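Local coordinates for putative carboxymuconolactone decarboxylase (Burkholderia xenovorans, PDB 2QEU), which probably has a peroxiredoxin-type activity as an AhpD-like member of the carboxymuconolactone decarboxylase family, its own reaction not being established, at residues B[64-76]-B[88-102]. Numbering follows the deposited sequence.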
ATOM      1  N   PRO B  64      16.039  -4.838  22.794  1.00  7.70           N
ATOM      2  CA  PRO B  64      16.714  -6.100  22.521  1.00 11.75           C
ATOM      3  C   PRO B  64      16.687  -6.495  21.039  1.00 11.21           C
ATOM      4  O   PRO B  64      15.673  -6.295  20.353  1.00  9.06           O
ATOM      5  CB  PRO B  64      15.916  -7.103  23.349  1.00  9.89           C
ATOM      6  CG  PRO B  64      15.357  -6.294  24.471  1.00 10.94           C
ATOM      7  CD  PRO B  64      15.054  -4.966  23.890  1.00 10.79           C
ATOM      8  N   LEU B  65      17.813  -7.024  20.564  1.00 10.39           N
ATOM      9  CA  LEU B  65      17.978  -7.371  19.149  1.00  9.26           C
ATOM     10  C   LEU B  65      16.889  -8.322  18.651  1.00  8.77           C
ATOM     11  O   LEU B  65      16.429  -8.196  17.520  1.00  9.15           O
ATOM     12  CB  LEU B  65      19.339  -8.015  18.903  1.00  9.82           C
ATOM     13  CG  LEU B  65      19.823  -8.255  17.474  1.00 10.82           C
ATOM     14  CD1 LEU B  65      19.703  -6.981  16.603  1.00 10.81           C
ATOM     15  CD2 LEU B  65      21.264  -8.798  17.496  1.00 12.49           C
ATOM     16  N   LYS B  66      16.520  -9.285  19.486  1.00  9.17           N
ATOM     17  CA  LYS B  66      15.442 -10.196  19.111  1.00 10.20           C
ATOM     18  C   LYS B  66      14.134  -9.474  18.757  1.00 10.32           C
ATOM     19  O   LYS B  66      13.403  -9.866  17.809  1.00  9.60           O
ATOM     20  CB  LYS B  66      15.198 -11.225  20.193  1.00  8.86           C
ATOM     21  CG  LYS B  66      14.814 -10.684  21.558  1.00  6.92           C
ATOM     22  CD  LYS B  66      14.769 -11.896  22.547  1.00 11.72           C
ATOM     23  CE  LYS B  66      14.503 -11.451  23.965  1.00 15.23           C
ATOM     24  NZ  LYS B  66      14.615 -12.535  24.963  1.00 12.35           N
ATOM     25  N   TYR B  67      13.835  -8.410  19.504  1.00  9.33           N
ATOM     26  CA  TYR B  67      12.621  -7.614  19.243  1.00  7.87           C
ATOM     27  C   TYR B  67      12.758  -6.659  18.047  1.00  8.32           C
ATOM     28  O   TYR B  67      11.779  -6.413  17.326  1.00  9.10           O
ATOM     29  CB  TYR B  67      12.160  -6.894  20.516  1.00  7.13           C
ATOM     30  CG  TYR B  67      11.795  -7.881  21.605  1.00  9.60           C
ATOM     31  CD1 TYR B  67      11.008  -9.008  21.341  1.00 11.29           C
ATOM     32  CD2 TYR B  67      12.274  -7.727  22.893  1.00 12.15           C
ATOM     33  CE1 TYR B  67      10.724  -9.957  22.339  1.00 11.09           C
ATOM     34  CE2 TYR B  67      11.987  -8.636  23.889  1.00 14.95           C
ATOM     35  CZ  TYR B  67      11.219  -9.747  23.634  1.00 11.96           C
ATOM     36  OH  TYR B  67      10.977 -10.643  24.657  1.00 16.55           O
ATOM     37  N   LYS B  68      13.986  -6.163  17.816  1.00  7.34           N
ATOM     38  CA  LYS B  68      14.281  -5.420  16.612  1.00  9.02           C
ATOM     39  C   LYS B  68      13.962  -6.266  15.380  1.00  8.53           C
ATOM     40  O   LYS B  68      13.262  -5.836  14.471  1.00  8.67           O
ATOM     41  CB  LYS B  68      15.729  -4.978  16.562  1.00  9.68           C
ATOM     42  CG  LYS B  68      16.098  -3.946  17.621  1.00  5.89           C
ATOM     43  CD  LYS B  68      17.460  -3.266  17.309  1.00  8.83           C
ATOM     44  CE  LYS B  68      17.700  -2.151  18.283  1.00 12.71           C
ATOM     45  NZ  LYS B  68      19.014  -1.537  18.075  1.00  8.80           N
ATOM     46  N   HIS B  69      14.492  -7.483  15.364  1.00  8.06           N
ATOM     47  CA  HIS B  69      14.182  -8.379  14.247  1.00  7.29           C
ATOM     48  C   HIS B  69      12.742  -8.854  14.187  1.00  9.04           C
ATOM     49  O   HIS B  69      12.215  -9.011  13.083  1.00  8.92           O
ATOM     50  CB  HIS B  69      15.148  -9.537  14.209  1.00  8.79           C
ATOM     51  CG  HIS B  69      16.492  -9.171  13.685  1.00 12.02           C
ATOM     52  ND1 HIS B  69      16.744  -8.953  12.349  1.00  9.42           N
ATOM     53  CD2 HIS B  69      17.659  -8.971  14.332  1.00  8.95           C
ATOM     54  CE1 HIS B  69      18.021  -8.642  12.194  1.00  9.90           C
ATOM     55  NE2 HIS B  69      18.608  -8.657  13.383  1.00 13.55           N
ATOM     56  N   LEU B  70      12.074  -9.011  15.327  1.00  8.48           N
ATOM     57  CA  LEU B  70      10.643  -9.280  15.302  1.00  6.75           C
ATOM     58  C   LEU B  70       9.875  -8.139  14.610  1.00  4.78           C
ATOM     59  O   LEU B  70       8.988  -8.405  13.814  1.00  8.40           O
ATOM     60  CB  LEU B  70      10.107  -9.524  16.703  1.00  8.21           C
ATOM     61  CG  LEU B  70       8.603  -9.819  16.775  1.00  5.92           C
ATOM     62  CD1 LEU B  70       8.220 -11.017  15.954  1.00  5.39           C
ATOM     63  CD2 LEU B  70       8.237  -9.985  18.253  1.00  7.77           C
ATOM     64  N   ILE B  71      10.211  -6.879  14.911  1.00  6.98           N
ATOM     65  CA  ILE B  71       9.566  -5.753  14.207  1.00  8.03           C
ATOM     66  C   ILE B  71       9.776  -5.889  12.681  1.00  7.55           C
ATOM     67  O   ILE B  71       8.833  -5.758  11.918  1.00  7.63           O
ATOM     68  CB  ILE B  71      10.044  -4.376  14.753  1.00  7.04           C
ATOM     69  CG1 ILE B  71       9.499  -4.181  16.196  1.00  8.07           C
ATOM     70  CG2 ILE B  71       9.663  -3.208  13.821  1.00  7.50           C
ATOM     71  CD1 ILE B  71      10.237  -3.103  17.064  1.00  9.27           C
ATOM     72  N   LEU B  72      11.001  -6.237  12.283  1.00  8.55           N
ATOM     73  CA  LEU B  72      11.315  -6.421  10.854  1.00  7.63           C
ATOM     74  C   LEU B  72      10.560  -7.586  10.250  1.00  9.43           C
ATOM     75  O   LEU B  72      10.099  -7.511   9.104  1.00  7.25           O
ATOM     76  CB  LEU B  72      12.813  -6.445  10.637  1.00 10.57           C
ATOM     77  CG  LEU B  72      13.451  -5.087  10.851  1.00  9.82           C
ATOM     78  CD1 LEU B  72      14.987  -5.283  11.056  1.00  8.28           C
ATOM     79  CD2 LEU B  72      13.131  -4.134   9.755  1.00  9.46           C
ATOM     80  N   VAL B  73      10.359  -8.647  11.035  1.00  7.53           N
ATOM     81  CA  VAL B  73       9.550  -9.773  10.587  1.00  8.83           C
ATOM     82  C   VAL B  73       8.133  -9.291  10.252  1.00  6.93           C
ATOM     83  O   VAL B  73       7.611  -9.533   9.184  1.00  9.64           O
ATOM     84  CB  VAL B  73       9.479 -10.913  11.631  1.00  6.86           C
ATOM     85  CG1 VAL B  73       8.277 -11.849  11.317  1.00  8.09           C
ATOM     86  CG2 VAL B  73      10.809 -11.683  11.753  1.00  6.51           C
ATOM     87  N   VAL B  74       7.528  -8.563  11.193  1.00  7.34           N
ATOM     88  CA  VAL B  74       6.143  -8.109  11.001  1.00  5.91           C
ATOM     89  C   VAL B  74       6.051  -7.162   9.794  1.00  7.20           C
ATOM     90  O   VAL B  74       5.139  -7.248   8.970  1.00  6.99           O
ATOM     91  CB  VAL B  74       5.615  -7.495  12.282  1.00  6.09           C
ATOM     92  CG1 VAL B  74       4.160  -6.951  11.944  1.00  5.49           C
ATOM     93  CG2 VAL B  74       5.551  -8.529  13.382  1.00  8.61           C
ATOM     94  N   LEU B  75       7.004  -6.245   9.670  1.00  7.57           N
ATOM     95  CA  LEU B  75       7.073  -5.354   8.487  1.00  8.11           C
ATOM     96  C   LEU B  75       7.244  -6.118   7.168  1.00  6.96           C
ATOM     97  O   LEU B  75       6.524  -5.808   6.195  1.00  8.79           O
ATOM     98  CB  LEU B  75       8.193  -4.327   8.650  1.00  8.15           C
ATOM     99  CG  LEU B  75       7.965  -3.223   9.709  1.00  8.45           C
ATOM    100  CD1 LEU B  75       9.289  -2.469   9.943  1.00 11.85           C
ATOM    101  CD2 LEU B  75       6.834  -2.251   9.343  1.00 13.13           C
ATOM    102  N   ASP B  76       8.107  -7.133   7.147  1.00  7.96           N
ATOM    103  CA  ASP B  76       8.231  -7.975   5.969  1.00  8.16           C
ATOM    104  C   ASP B  76       6.935  -8.763   5.693  1.00  9.49           C
ATOM    105  O   ASP B  76       6.635  -9.045   4.522  1.00  9.44           O
ATOM    106  CB  ASP B  76       9.426  -8.902   6.048  1.00 11.74           C
ATOM    107  CG  ASP B  76      10.736  -8.192   5.782  1.00 10.96           C
ATOM    108  OD1 ASP B  76      10.696  -7.033   5.331  1.00 13.05           O
ATOM    109  OD2 ASP B  76      11.807  -8.812   5.969  1.00 13.65           O
ATOM    110  N   HIS B  88      14.905 -12.429   8.735  1.00  8.23           N
ATOM    111  CA  HIS B  88      14.703 -11.768  10.024  1.00  8.24           C
ATOM    112  C   HIS B  88      14.170 -12.711  11.122  1.00  8.38           C
ATOM    113  O   HIS B  88      14.467 -12.525  12.328  1.00 11.19           O
ATOM    114  CB  HIS B  88      13.858 -10.500   9.858  1.00  8.77           C
ATOM    115  CG  HIS B  88      14.592  -9.390   9.180  1.00  8.52           C
ATOM    116  ND1 HIS B  88      15.602  -8.691   9.797  1.00  6.81           N
ATOM    117  CD2 HIS B  88      14.485  -8.875   7.929  1.00 10.50           C
ATOM    118  CE1 HIS B  88      16.098  -7.805   8.954  1.00 13.37           C
ATOM    119  NE2 HIS B  88      15.450  -7.905   7.810  1.00 10.91           N
ATOM    120  N   THR B  89      13.385 -13.721  10.745  1.00  7.04           N
ATOM    121  CA  THR B  89      12.958 -14.741  11.713  1.00  6.92           C
ATOM    122  C   THR B  89      14.193 -15.491  12.248  1.00  7.27           C
ATOM    123  O   THR B  89      14.365 -15.660  13.455  1.00  9.47           O
ATOM    124  CB  THR B  89      11.935 -15.728  11.136  1.00  8.03           C
ATOM    125  OG1 THR B  89      10.764 -14.995  10.808  1.00  7.89           O
ATOM    126  CG2 THR B  89      11.573 -16.853  12.159  1.00 10.24           C
ATOM    127  N   ARG B  90      15.019 -15.965  11.321  0.50  8.83           N
ATOM    128  CA  ARG B  90      16.289 -16.605  11.654  0.50  8.66           C
ATOM    129  C   ARG B  90      17.121 -15.711  12.592  0.50  8.37           C
ATOM    130  O   ARG B  90      17.554 -16.147  13.655  0.50  8.71           O
ATOM    131  CB  ARG B  90      17.063 -16.953  10.366  0.50  7.78           C
ATOM    132  CG  ARG B  90      18.291 -17.820  10.578  0.50 12.49           C
ATOM    133  CD  ARG B  90      19.081 -18.021   9.270  0.50  9.37           C
ATOM    134  NE  ARG B  90      18.308 -18.686   8.214  0.50 10.22           N
ATOM    135  CZ  ARG B  90      17.893 -18.116   7.080  0.50  9.58           C
ATOM    136  NH1 ARG B  90      18.184 -16.857   6.789  0.50 12.41           N
ATOM    137  NH2 ARG B  90      17.202 -18.825   6.184  0.50 14.04           N
ATOM    138  N   ALA B  91      17.311 -14.450  12.205  1.00 11.72           N
ATOM    139  CA  ALA B  91      18.065 -13.480  13.005  1.00 10.50           C
ATOM    140  C   ALA B  91      17.447 -13.318  14.415  1.00  9.89           C
ATOM    141  O   ALA B  91      18.150 -13.392  15.431  1.00  7.94           O
ATOM    142  CB  ALA B  91      18.139 -12.125  12.262  1.00  8.59           C
ATOM    143  N   ALA B  92      16.124 -13.126  14.470  1.00  9.37           N
ATOM    144  CA  ALA B  92      15.454 -12.920  15.749  1.00 10.42           C
ATOM    145  C   ALA B  92      15.699 -14.116  16.672  1.00  8.19           C
ATOM    146  O   ALA B  92      15.918 -13.957  17.883  1.00  7.65           O
ATOM    147  CB  ALA B  92      13.907 -12.645  15.562  1.00  7.75           C
HETATM  148  N   MSE B  93      15.578 -15.322  16.106  1.00  8.89           N
HETATM  149  CA  MSE B  93      15.641 -16.554  16.893  1.00 11.64           C
HETATM  150  C   MSE B  93      17.079 -16.843  17.299  1.00 11.14           C
HETATM  151  O   MSE B  93      17.344 -17.298  18.417  1.00  7.95           O
HETATM  152  CB  MSE B  93      15.028 -17.715  16.122  1.00 10.80           C
HETATM  153  CG  MSE B  93      13.512 -17.612  16.078  1.00 11.85           C
HETATM  154 SE   MSE B  93      12.634 -18.973  15.070  0.75 10.49          SE
HETATM  155  CE  MSE B  93      13.153 -20.567  16.169  1.00  9.37           C
ATOM    156  N   ASN B  94      18.010 -16.514  16.407  1.00  9.48           N
ATOM    157  CA  ASN B  94      19.422 -16.536  16.778  1.00  9.27           C
ATOM    158  C   ASN B  94      19.706 -15.627  17.965  1.00  8.75           C
ATOM    159  O   ASN B  94      20.600 -15.950  18.784  1.00 10.09           O
ATOM    160  CB  ASN B  94      20.330 -16.203  15.576  1.00 10.12           C
ATOM    161  CG  ASN B  94      20.560 -17.391  14.655  1.00 11.78           C
ATOM    162  OD1 ASN B  94      20.526 -18.544  15.095  1.00 16.46           O
ATOM    163  ND2 ASN B  94      20.848 -17.117  13.388  1.00  6.38           N
ATOM    164  N   ALA B  95      18.999 -14.505  18.064  1.00 10.84           N
ATOM    165  CA  ALA B  95      19.154 -13.559  19.161  1.00  9.49           C
ATOM    166  C   ALA B  95      18.254 -13.876  20.375  1.00  9.08           C
ATOM    167  O   ALA B  95      18.186 -13.108  21.345  1.00 11.93           O
ATOM    168  CB  ALA B  95      18.939 -12.095  18.641  1.00 11.08           C
ATOM    169  N   GLY B  96      17.538 -14.993  20.332  1.00 11.27           N
ATOM    170  CA  GLY B  96      16.805 -15.479  21.495  1.00  9.86           C
ATOM    171  C   GLY B  96      15.299 -15.435  21.428  1.00  9.45           C
ATOM    172  O   GLY B  96      14.632 -15.805  22.374  1.00 10.07           O
ATOM    173  N   LEU B  97      14.729 -14.980  20.311  1.00  8.05           N
ATOM    174  CA  LEU B  97      13.276 -14.927  20.254  1.00  8.18           C
ATOM    175  C   LEU B  97      12.699 -16.333  20.235  1.00  9.64           C
ATOM    176  O   LEU B  97      13.212 -17.186  19.538  1.00 10.04           O
ATOM    177  CB  LEU B  97      12.830 -14.213  18.990  1.00  6.15           C
ATOM    178  CG  LEU B  97      11.337 -13.787  18.974  1.00  8.65           C
ATOM    179  CD1 LEU B  97      11.127 -12.498  19.744  1.00 12.26           C
ATOM    180  CD2 LEU B  97      10.794 -13.725  17.519  1.00  8.12           C
ATOM    181  N   SER B  98      11.645 -16.580  21.006  1.00  7.72           N
ATOM    182  CA  SER B  98      10.934 -17.858  20.938  1.00  7.49           C
ATOM    183  C   SER B  98       9.922 -17.894  19.805  1.00  8.77           C
ATOM    184  O   SER B  98       9.427 -16.847  19.343  1.00  8.53           O
ATOM    185  CB  SER B  98      10.227 -18.139  22.255  1.00 10.02           C
ATOM    186  OG  SER B  98       9.101 -17.316  22.411  1.00  7.35           O
ATOM    187  N   VAL B  99       9.586 -19.108  19.381  1.00  8.31           N
ATOM    188  CA  VAL B  99       8.510 -19.291  18.406  1.00  7.90           C
ATOM    189  C   VAL B  99       7.170 -18.716  18.930  1.00  8.59           C
ATOM    190  O   VAL B  99       6.442 -18.026  18.219  1.00  7.18           O
ATOM    191  CB  VAL B  99       8.352 -20.768  17.917  1.00  9.63           C
ATOM    192  CG1 VAL B  99       7.141 -20.865  16.917  1.00 10.68           C
ATOM    193  CG2 VAL B  99       9.672 -21.250  17.258  1.00  6.75           C
ATOM    194  N   ASP B 100       6.872 -18.948  20.203  1.00  7.65           N
ATOM    195  CA  ASP B 100       5.656 -18.337  20.769  1.00  9.04           C
ATOM    196  C   ASP B 100       5.609 -16.829  20.618  1.00  7.26           C
ATOM    197  O   ASP B 100       4.558 -16.297  20.273  1.00  8.35           O
ATOM    198  CB  ASP B 100       5.522 -18.682  22.245  1.00 10.22           C
ATOM    199  CG  ASP B 100       5.167 -20.129  22.496  1.00 15.01           C
ATOM    200  OD1 ASP B 100       4.664 -20.817  21.580  1.00 13.20           O
ATOM    201  OD2 ASP B 100       5.417 -20.588  23.628  1.00 16.68           O
ATOM    202  N   GLU B 101       6.714 -16.134  20.923  1.00  8.46           N
ATOM    203  CA  GLU B 101       6.783 -14.677  20.774  1.00  7.20           C
ATOM    204  C   GLU B 101       6.640 -14.257  19.303  1.00  9.12           C
ATOM    205  O   GLU B 101       6.032 -13.252  18.994  1.00  7.81           O
ATOM    206  CB  GLU B 101       8.095 -14.097  21.305  1.00  8.50           C
ATOM    207  CG  GLU B 101       8.264 -14.164  22.792  1.00  5.48           C
ATOM    208  CD  GLU B 101       9.636 -13.687  23.238  1.00 14.22           C
ATOM    209  OE1 GLU B 101      10.668 -14.162  22.696  1.00 11.28           O
ATOM    210  OE2 GLU B 101       9.660 -12.785  24.085  1.00 13.94           O
ATOM    211  N   LEU B 102       7.240 -15.037  18.414  1.00  8.69           N
ATOM    212  CA  LEU B 102       7.164 -14.770  16.994  1.00  8.00           C
ATOM    213  C   LEU B 102       5.702 -14.740  16.565  1.00  8.17           C
ATOM    214  O   LEU B 102       5.237 -13.811  15.894  1.00  7.42           O
ATOM    215  CB  LEU B 102       7.900 -15.860  16.211  1.00  8.83           C
ATOM    216  CG  LEU B 102       7.922 -15.711  14.675  1.00  8.24           C
ATOM    217  CD1 LEU B 102       8.818 -14.502  14.273  1.00 10.40           C
ATOM    218  CD2 LEU B 102       8.367 -17.018  14.004  1.00  8.66           C
TER
HETATM  219  O   HOH W   1      18.173 -10.179  21.700  1.00 16.70           O
HETATM  220  O   HOH W   2      12.700 -14.583  24.097  1.00 18.82           O
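His88 projects from helix 88-94 into a hole lined by His69, Leu72, Val73 and Asp76, a knobs-into-holes fit. Its CB lies 3.8 Å from Val73 CG2. Past CB, chi1 of -72° sets CG opposite the carbonyl carbon and lays the ring across Leu72, whose CB makes a CH-pi contact 13° off the ring normal. At the edge, ND1 shares a 2.8 Å hydrogen bond with His69 ND1, and either nitrogen could be the donor. CE1 meets Leu72 CD1 at 3.5 Å, CD2 meets Asp76 OD2 at 3.3 Å, and NE2 hydrogen-bonds a citrate that probably came from the crystallisation liquor. The His69 ring has Ala91 CB over one face, and its NE2 is hydrogen-bonded to Asp24.

Farther along, Tyr67 OH donates to Glu101 OE2 (2.6 Å) from the syn side, ring and carboxylate planes nearly perpendicular. Glu101 OE1 accepts from Ser98 N and Ser98 OG from Glu101 N, a capping box. The axes of segments 65-76 and 88-94 come within 7.8 Å at 162°, an approach probably eased by Ala92, whose CB is 3.6 Å from Lys66 O. This is an antiparallel helical hairpin of the all-helical AhpD-like fold; His88, linked to His69, reaches a citrate-occupied pocket that may mark the active site.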